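Beta sliding clamp (Borrelia burgdorferi, PDB 6DJ8) probably encircles DNA as a head-to-tail ring-shaped homodimer, tethering DNA polymerases and other proteins to the duplex so that synthesis stays processive. Local coordinates at residues Phe358-Glu364 / Leu375-Glu379; Asn165-Phe169 / Glu353-Glu359. All blocks are in the same frame, centred on the assembly; numbering follows the deposited sequence.

Contact 1 (Phe358-Glu364 / Leu375-Glu379)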
ATOM      1  N   PHE A 358      22.720   1.222   8.860  1.00 42.71           N
ATOM      2  CA  PHE A 358      23.995   0.555   9.119  1.00 46.82           C
ATOM      3  C   PHE A 358      24.152  -0.664   8.222  1.00 49.09           C
ATOM      4  O   PHE A 358      23.171  -1.328   7.884  1.00 47.26           O
ATOM      5  CB  PHE A 358      24.098   0.155  10.595  1.00 44.74           C
ATOM      6  CG  PHE A 358      24.476   1.290  11.493  1.00 47.24           C
ATOM      7  CD1 PHE A 358      23.643   2.383  11.630  1.00 45.43           C
ATOM      8  CD2 PHE A 358      25.652   1.255  12.222  1.00 50.73           C
ATOM      9  CE1 PHE A 358      23.990   3.435  12.445  1.00 43.94           C
ATOM     10  CE2 PHE A 358      26.001   2.307  13.047  1.00 49.86           C
ATOM     11  CZ  PHE A 358      25.169   3.399  13.156  1.00 43.61           C
ATOM     12  N   GLU A 359      25.385  -0.927   7.785  1.00 50.00           N
ATOM     13  CA  GLU A 359      25.645  -2.081   6.934  1.00 56.36           C
ATOM     14  C   GLU A 359      26.591  -3.105   7.545  1.00 54.29           C
ATOM     15  O   GLU A 359      26.888  -4.105   6.886  1.00 57.12           O
ATOM     16  CB  GLU A 359      26.222  -1.632   5.582  1.00 58.77           C
ATOM     17  CG  GLU A 359      25.995  -0.169   5.278  1.00 63.59           C
ATOM     18  CD  GLU A 359      26.397   0.222   3.868  1.00 66.90           C
ATOM     19  OE1 GLU A 359      25.490   0.482   3.049  1.00 69.20           O
ATOM     20  OE2 GLU A 359      27.612   0.273   3.580  1.00 75.97           O
ATOM     21  N   THR A 360      27.057  -2.907   8.772  1.00 53.51           N
ATOM     22  CA  THR A 360      27.959  -3.867   9.389  1.00 51.89           C
ATOM     23  C   THR A 360      27.175  -4.957  10.112  1.00 59.26           C
ATOM     24  O   THR A 360      25.985  -4.823  10.387  1.00 58.38           O
ATOM     25  CB  THR A 360      28.901  -3.168  10.364  1.00 54.57           C
ATOM     26  OG1 THR A 360      28.155  -2.222  11.140  1.00 53.95           O
ATOM     27  CG2 THR A 360      29.981  -2.432   9.600  1.00 58.97           C
ATOM     28  N   SER A 361      27.879  -6.047  10.430  1.00 61.95           N
ATOM     29  CA  SER A 361      27.289  -7.148  11.184  1.00 52.94           C
ATOM     30  C   SER A 361      26.909  -6.710  12.591  1.00 55.01           C
ATOM     31  O   SER A 361      25.885  -7.145  13.130  1.00 51.84           O
ATOM     32  CB  SER A 361      28.269  -8.321  11.256  1.00 53.39           C
ATOM     33  OG  SER A 361      27.588  -9.539  11.489  1.00 71.51           O
ATOM     34  N   LYS A 362      27.739  -5.873  13.210  1.00 47.76           N
ATOM     35  CA  LYS A 362      27.529  -5.405  14.567  1.00 49.17           C
ATOM     36  C   LYS A 362      27.468  -3.883  14.580  1.00 47.34           C
ATOM     37  O   LYS A 362      27.893  -3.218  13.634  1.00 49.81           O
ATOM     38  CB  LYS A 362      28.643  -5.918  15.489  1.00 49.86           C
ATOM     39  CG  LYS A 362      28.815  -7.435  15.398  1.00 55.24           C
ATOM     40  CD  LYS A 362      29.266  -8.045  16.711  1.00 57.68           C
ATOM     41  CE  LYS A 362      29.319  -9.578  16.632  1.00 61.30           C
ATOM     42  NZ  LYS A 362      28.057 -10.209  17.190  1.00 63.16           N
ATOM     43  N   ILE A 363      26.932  -3.332  15.664  1.00 44.23           N
ATOM     44  CA  ILE A 363      26.844  -1.889  15.843  1.00 44.93           C
ATOM     45  C   ILE A 363      27.409  -1.527  17.211  1.00 46.12           C
ATOM     46  O   ILE A 363      27.176  -2.235  18.197  1.00 48.38           O
ATOM     47  CB  ILE A 363      25.389  -1.399  15.685  1.00 46.11           C
ATOM     48  CG1 ILE A 363      25.312   0.120  15.785  1.00 47.98           C
ATOM     49  CG2 ILE A 363      24.493  -2.043  16.724  1.00 40.27           C
ATOM     50  CD1 ILE A 363      23.886   0.678  15.583  1.00 41.03           C
ATOM     51  N   GLU A 364      28.160  -0.428  17.272  1.00 39.09           N
ATOM     52  CA  GLU A 364      28.652   0.079  18.546  1.00 43.94           C
ATOM     53  C   GLU A 364      27.659   1.098  19.084  1.00 41.70           C
ATOM     54  O   GLU A 364      27.213   1.986  18.352  1.00 42.40           O
ATOM     55  CB  GLU A 364      30.036   0.720  18.393  1.00 40.94           C
ATOM     56  CG  GLU A 364      31.023  -0.076  17.558  1.00 49.07           C
ATOM     57  CD  GLU A 364      32.306   0.706  17.280  1.00 58.66           C
ATOM     58  OE1 GLU A 364      32.226   1.727  16.566  1.00 56.23           O
ATOM     59  OE2 GLU A 364      33.379   0.303  17.757  1.00 54.59           O
ATOM     60  N   LEU A 375      25.965   6.104  18.140  1.00 33.08           N
ATOM     61  CA  LEU A 375      25.911   4.914  17.306  1.00 36.59           C
ATOM     62  C   LEU A 375      26.958   5.004  16.217  1.00 40.86           C
ATOM     63  O   LEU A 375      27.046   6.025  15.530  1.00 40.20           O
ATOM     64  CB  LEU A 375      24.535   4.753  16.649  1.00 34.26           C
ATOM     65  CG  LEU A 375      23.352   4.175  17.409  1.00 42.05           C
ATOM     66  CD1 LEU A 375      23.205   4.805  18.759  1.00 41.99           C
ATOM     67  CD2 LEU A 375      22.033   4.344  16.549  1.00 35.81           C
ATOM     68  N   SER A 376      27.700   3.921  16.022  1.00 38.64           N
ATOM     69  CA  SER A 376      28.705   3.874  14.979  1.00 42.83           C
ATOM     70  C   SER A 376      28.931   2.431  14.563  1.00 44.38           C
ATOM     71  O   SER A 376      28.549   1.486  15.263  1.00 46.25           O
ATOM     72  CB  SER A 376      30.019   4.494  15.461  1.00 48.11           C
ATOM     73  OG  SER A 376      30.415   3.881  16.672  1.00 49.32           O
ATOM     74  N   GLU A 377      29.587   2.278  13.419  1.00 42.86           N
ATOM     75  CA  GLU A 377      30.052   1.030  12.836  1.00 50.69           C
ATOM     76  C   GLU A 377      31.488   0.780  13.284  1.00 58.49           C
ATOM     77  O   GLU A 377      32.287   1.722  13.337  1.00 53.67           O
ATOM     78  CB  GLU A 377      29.989   1.085  11.310  1.00 47.50           C
ATOM     79  CG  GLU A 377      28.582   0.981  10.741  1.00 52.97           C
ATOM     80  CD  GLU A 377      28.498   1.241   9.235  1.00 55.36           C
ATOM     81  OE1 GLU A 377      29.343   1.996   8.712  1.00 59.28           O
ATOM     82  OE2 GLU A 377      27.576   0.706   8.576  1.00 54.26           O
ATOM     83  N   PRO A 378      31.804  -0.460  13.667  0.69 60.68           N
ATOM     84  CA  PRO A 378      33.202  -0.804  13.959  0.69 57.85           C
ATOM     85  C   PRO A 378      34.076  -0.560  12.740  0.69 58.02           C
ATOM     86  O   PRO A 378      33.694  -0.864  11.608  0.69 54.82           O
ATOM     87  CB  PRO A 378      33.150  -2.292  14.328  0.69 57.33           C
ATOM     88  CG  PRO A 378      31.763  -2.488  14.887  0.69 58.40           C
ATOM     89  CD  PRO A 378      30.917  -1.589  14.008  0.69 56.99           C
ATOM     90  N   GLU A 379      35.254   0.012  12.988  0.69 58.98           N
ATOM     91  CA  GLU A 379      36.285   0.329  12.004  0.69 60.25           C
ATOM     92  C   GLU A 379      35.876   1.459  11.068  0.69 63.56           C
ATOM     93  O   GLU A 379      36.649   1.804  10.169  0.69 65.31           O
ATOM     94  CB  GLU A 379      36.704  -0.895  11.170  0.69 59.19           C
TER
HETATM   95  O   HOH W   1      29.156   4.401  19.412  1.00 45.92           O
HETATM   96  O   HOH W   2      35.449   1.270  16.208  1.00 55.81           O
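Glu-364 and Ser-376 face each other as an antiparallel hydrogen-bonded pair: Glu-364 N donates to Ser-376 O at 2.8 Å, and Ser-376 N donates back to Glu-364 O at 3.1 Å. Their side chains share one face of the sheet and add another bond, Ser-376 OG to Glu-364 OE1 at 2.8 Å. The serine's chi1 of 53° tucks OG between its own N and carbonyl carbon, and OG reaches OE1 from the anti side, well out of the carboxylate plane.

The second polar grip belongs to Glu-377. Its extended chain runs back past the Phe-358 ring, in the opposite direction, to the loop at Glu-359, where OE2 accepts the hydrogen of Glu-359 N at 2.8 Å in an almost straight bond (177°). The same oxygen forms a salt bridge with Arg-166, while OE1 takes a hydrogen bond from Asn-380 ND2; this buried carboxylate is therefore probably ionised. Within the loop, Thr-360 OG1 donates to Lys-362 O at 2.7 Å and also touches Glu-377 CG (3.3 Å).

Packing makes up the rest. The edge of the Phe-358 ring meets the backbone of Ser-376. Ile-363 CD1 sits over one ring face toward the rim, and Phe-358 CZ touches Leu-375 CB at 3.8 Å. Pro-378 CG rests on Glu-364 CG at 3.7 Å. All this ties the mouth of the 362-367/373-376 beta hairpin, in the antiparallel sheet that the C-terminal domain shares with the central domain.

Contact 2 (Asn165-Phe169 / Glu353-Glu359)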
ATOM      1  N   ASN A 165      22.114   8.679   2.251  1.00 35.38           N
ATOM      2  CA  ASN A 165      21.365   7.710   3.048  1.00 36.42           C
ATOM      3  C   ASN A 165      21.674   7.857   4.536  1.00 38.20           C
ATOM      4  O   ASN A 165      20.789   7.670   5.377  1.00 39.49           O
ATOM      5  CB  ASN A 165      21.669   6.285   2.550  1.00 34.59           C
ATOM      6  CG  ASN A 165      20.690   5.246   3.107  1.00 48.14           C
ATOM      7  OD1 ASN A 165      19.484   5.448   3.073  1.00 42.84           O
ATOM      8  ND2 ASN A 165      21.214   4.134   3.617  1.00 40.59           N
ATOM      9  N   ARG A 166      22.898   8.249   4.885  1.00 34.90           N
ATOM     10  CA  ARG A 166      23.250   8.395   6.292  1.00 33.58           C
ATOM     11  C   ARG A 166      22.917   9.770   6.853  1.00 34.84           C
ATOM     12  O   ARG A 166      22.863   9.925   8.078  1.00 35.82           O
ATOM     13  CB  ARG A 166      24.744   8.103   6.484  1.00 36.93           C
ATOM     14  CG  ARG A 166      24.973   6.604   6.600  1.00 42.00           C
ATOM     15  CD  ARG A 166      26.304   6.088   6.085  1.00 42.22           C
ATOM     16  NE  ARG A 166      26.243   4.631   6.053  1.00 49.34           N
ATOM     17  CZ  ARG A 166      27.031   3.812   6.739  1.00 51.81           C
ATOM     18  NH1 ARG A 166      28.019   4.277   7.487  1.00 50.90           N
ATOM     19  NH2 ARG A 166      26.844   2.506   6.638  1.00 57.91           N
ATOM     20  N   ILE A 167      22.659  10.765   6.003  1.00 34.51           N
ATOM     21  CA  ILE A 167      22.492  12.144   6.444  1.00 28.66           C
ATOM     22  C   ILE A 167      21.038  12.609   6.349  1.00 37.19           C
ATOM     23  O   ILE A 167      20.520  13.232   7.284  1.00 33.32           O
ATOM     24  CB  ILE A 167      23.422  13.075   5.639  1.00 36.32           C
ATOM     25  CG1 ILE A 167      24.864  12.946   6.136  1.00 36.91           C
ATOM     26  CG2 ILE A 167      22.971  14.510   5.769  1.00 40.38           C
ATOM     27  CD1 ILE A 167      25.128  13.709   7.423  1.00 38.53           C
ATOM     28  N   ALA A 168      20.342  12.285   5.247  1.00 31.39           N
ATOM     29  CA  ALA A 168      19.062  12.938   4.962  1.00 34.33           C
ATOM     30  C   ALA A 168      18.038  12.720   6.075  1.00 36.96           C
ATOM     31  O   ALA A 168      17.347  13.664   6.488  1.00 34.98           O
ATOM     32  CB  ALA A 168      18.505  12.440   3.623  1.00 34.36           C
ATOM     33  N   PHE A 169      17.917  11.485   6.578  1.00 33.19           N
ATOM     34  CA  PHE A 169      16.838  11.188   7.521  1.00 33.95           C
ATOM     35  C   PHE A 169      16.944  11.976   8.820  1.00 36.72           C
ATOM     36  O   PHE A 169      15.928  12.169   9.497  1.00 33.13           O
ATOM     37  CB  PHE A 169      16.800   9.679   7.820  1.00 37.69           C
ATOM     38  CG  PHE A 169      17.890   9.214   8.766  1.00 35.19           C
ATOM     39  CD1 PHE A 169      19.119   8.797   8.279  1.00 29.22           C
ATOM     40  CD2 PHE A 169      17.667   9.185  10.146  1.00 30.43           C
ATOM     41  CE1 PHE A 169      20.139   8.356   9.165  1.00 34.66           C
ATOM     42  CE2 PHE A 169      18.646   8.732  11.025  1.00 34.48           C
ATOM     43  CZ  PHE A 169      19.896   8.333  10.533  1.00 32.44           C
ATOM     44  N   GLU A 353      15.173   4.099  12.944  1.00 29.28           N
ATOM     45  CA  GLU A 353      15.585   4.805  11.734  1.00 37.51           C
ATOM     46  C   GLU A 353      17.095   4.827  11.609  1.00 36.10           C
ATOM     47  O   GLU A 353      17.640   4.638  10.519  1.00 36.73           O
ATOM     48  CB  GLU A 353      15.064   6.239  11.728  1.00 37.99           C
ATOM     49  CG  GLU A 353      14.045   6.527  10.704  1.00 45.59           C
ATOM     50  CD  GLU A 353      13.941   8.016  10.420  1.00 50.93           C
ATOM     51  OE1 GLU A 353      13.822   8.377   9.215  1.00 44.44           O
ATOM     52  OE2 GLU A 353      13.988   8.806  11.402  1.00 37.88           O
ATOM     53  N   ALA A 354      17.791   5.093  12.717  1.00 31.87           N
ATOM     54  CA  ALA A 354      19.241   5.203  12.639  1.00 36.21           C
ATOM     55  C   ALA A 354      19.862   3.852  12.303  1.00 38.37           C
ATOM     56  O   ALA A 354      20.646   3.734  11.356  1.00 37.54           O
ATOM     57  CB  ALA A 354      19.796   5.768  13.952  1.00 28.11           C
ATOM     58  N   ILE A 355      19.478   2.795  13.023  1.00 39.36           N
ATOM     59  CA  ILE A 355      20.183   1.548  12.769  1.00 38.46           C
ATOM     60  C   ILE A 355      19.846   0.983  11.392  1.00 39.28           C
ATOM     61  O   ILE A 355      20.624   0.189  10.853  1.00 42.55           O
ATOM     62  CB  ILE A 355      19.900   0.512  13.870  1.00 41.79           C
ATOM     63  CG1 ILE A 355      18.487  -0.039  13.733  1.00 41.68           C
ATOM     64  CG2 ILE A 355      20.143   1.114  15.245  1.00 38.07           C
ATOM     65  CD1 ILE A 355      18.199  -1.096  14.769  1.00 52.57           C
ATOM     66  N   SER A 356      18.740   1.417  10.778  1.00 37.32           N
ATOM     67  CA  SER A 356      18.394   0.899   9.461  1.00 38.35           C
ATOM     68  C   SER A 356      19.370   1.339   8.375  1.00 40.86           C
ATOM     69  O   SER A 356      19.351   0.768   7.284  1.00 37.29           O
ATOM     70  CB  SER A 356      16.971   1.326   9.079  1.00 40.61           C
ATOM     71  OG  SER A 356      16.966   2.670   8.597  1.00 50.22           O
ATOM     72  N   VAL A 357      20.237   2.322   8.627  1.00 40.73           N
ATOM     73  CA  VAL A 357      21.209   2.693   7.607  1.00 42.10           C
ATOM     74  C   VAL A 357      22.548   2.004   7.793  1.00 47.75           C
ATOM     75  O   VAL A 357      23.421   2.138   6.926  1.00 48.54           O
ATOM     76  CB  VAL A 357      21.379   4.225   7.525  1.00 44.68           C
ATOM     77  CG1 VAL A 357      20.008   4.893   7.390  1.00 42.73           C
ATOM     78  CG2 VAL A 357      22.140   4.772   8.736  1.00 39.76           C
ATOM     79  N   PHE A 358      22.720   1.222   8.860  1.00 42.71           N
ATOM     80  CA  PHE A 358      23.995   0.555   9.119  1.00 46.82           C
ATOM     81  C   PHE A 358      24.152  -0.664   8.222  1.00 49.09           C
ATOM     82  O   PHE A 358      23.171  -1.328   7.884  1.00 47.26           O
ATOM     83  CB  PHE A 358      24.098   0.155  10.595  1.00 44.74           C
ATOM     84  CG  PHE A 358      24.476   1.290  11.493  1.00 47.24           C
ATOM     85  CD1 PHE A 358      23.643   2.383  11.630  1.00 45.43           C
ATOM     86  CD2 PHE A 358      25.652   1.255  12.222  1.00 50.73           C
ATOM     87  CE1 PHE A 358      23.990   3.435  12.445  1.00 43.94           C
ATOM     88  CE2 PHE A 358      26.001   2.307  13.047  1.00 49.86           C
ATOM     89  CZ  PHE A 358      25.169   3.399  13.156  1.00 43.61           C
ATOM     90  N   GLU A 359      25.385  -0.927   7.785  1.00 50.00           N
ATOM     91  CA  GLU A 359      25.645  -2.081   6.934  1.00 56.36           C
ATOM     92  C   GLU A 359      26.591  -3.105   7.545  1.00 54.29           C
ATOM     93  O   GLU A 359      26.888  -4.105   6.886  1.00 57.12           O
ATOM     94  CB  GLU A 359      26.222  -1.632   5.582  1.00 58.77           C
ATOM     95  CG  GLU A 359      25.995  -0.169   5.278  1.00 63.59           C
ATOM     96  CD  GLU A 359      26.397   0.222   3.868  1.00 66.90           C
ATOM     97  OE1 GLU A 359      25.490   0.482   3.049  1.00 69.20           O
ATOM     98  OE2 GLU A 359      27.612   0.273   3.580  1.00 75.97           O
TER
HETATM   99  O   HOH W   3      24.068   3.324   4.368  1.00 47.67           O
HETATM  100  O   HOH W   4      13.658  11.126   8.955  1.00 39.88           O
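Phe-169 sets its ring against Glu-353 and Ala-354 of helix 348-355, with Glu-353 O above one face toward the rim and Phe-169 CZ 3.8 Å from Ala-354 CA. This is the junction between two domains of the DNA polymerase III beta subunit: the C-terminal part of helix 157-167, from the central domain, packs on the C-terminal part of helix 348-355 and the type I turn from Ile-355 to Phe-358, in the C-terminal domain. With chi1 at 76°, CG of Phe-169 stands over its own backbone and the ring is turned toward the other helix, where CE1 meets Val-357 CG1 at 3.9 Å.

Val-357 is the other half of the apolar patch. Its CG1 also lies against the backbone oxygen of Asn-165, and its CG2 touches Arg-166 CG at 4.0 Å. Beyond the valine, the arginine chain bends at chi2 and brings its guanidinium edge to Glu-359, Arg-166 NH2 lying 3.1 Å from Glu-359 CG. The ion pair with Glu-359 OE2 is long and rests on charge alone; the stronger partners are Glu-377 for Arg-166 and Lys-162 for Glu-359.

Two waters bridge the polar groups. One accepts from Asn-165 ND2 and Arg-166 NE (3.0 Å) and donates to Val-357 O (2.9 Å). At the far end, where Arg-202 holds Glu-353 OE2, the second donates both to Phe-169 O at 2.6 Å and to Glu-353 OE1 at 2.8 Å.

Overall arrangement
Both contacts are part buried and part exposed, and they share Phe-358 and Glu-359, in the link from helix 348-355 to strand 362-367. Contact 1 stays within the C-terminal domain and joins two adjacent strands of one hairpin, so backbone pairing and direct side-chain bonds dominate. Contact 2 joins segments 184 residues apart, across the boundary with the central domain, through apolar packing, bridging waters and a weak ion pair; it also lies nearer the centre of the chain. The two meet directly: Arg-166 NH2 of contact 2 bridges to Glu-377 OE2 of contact 1 at 2.7 Å, and Leu-375 packs on Ala-354 and Ile-355 of the helix.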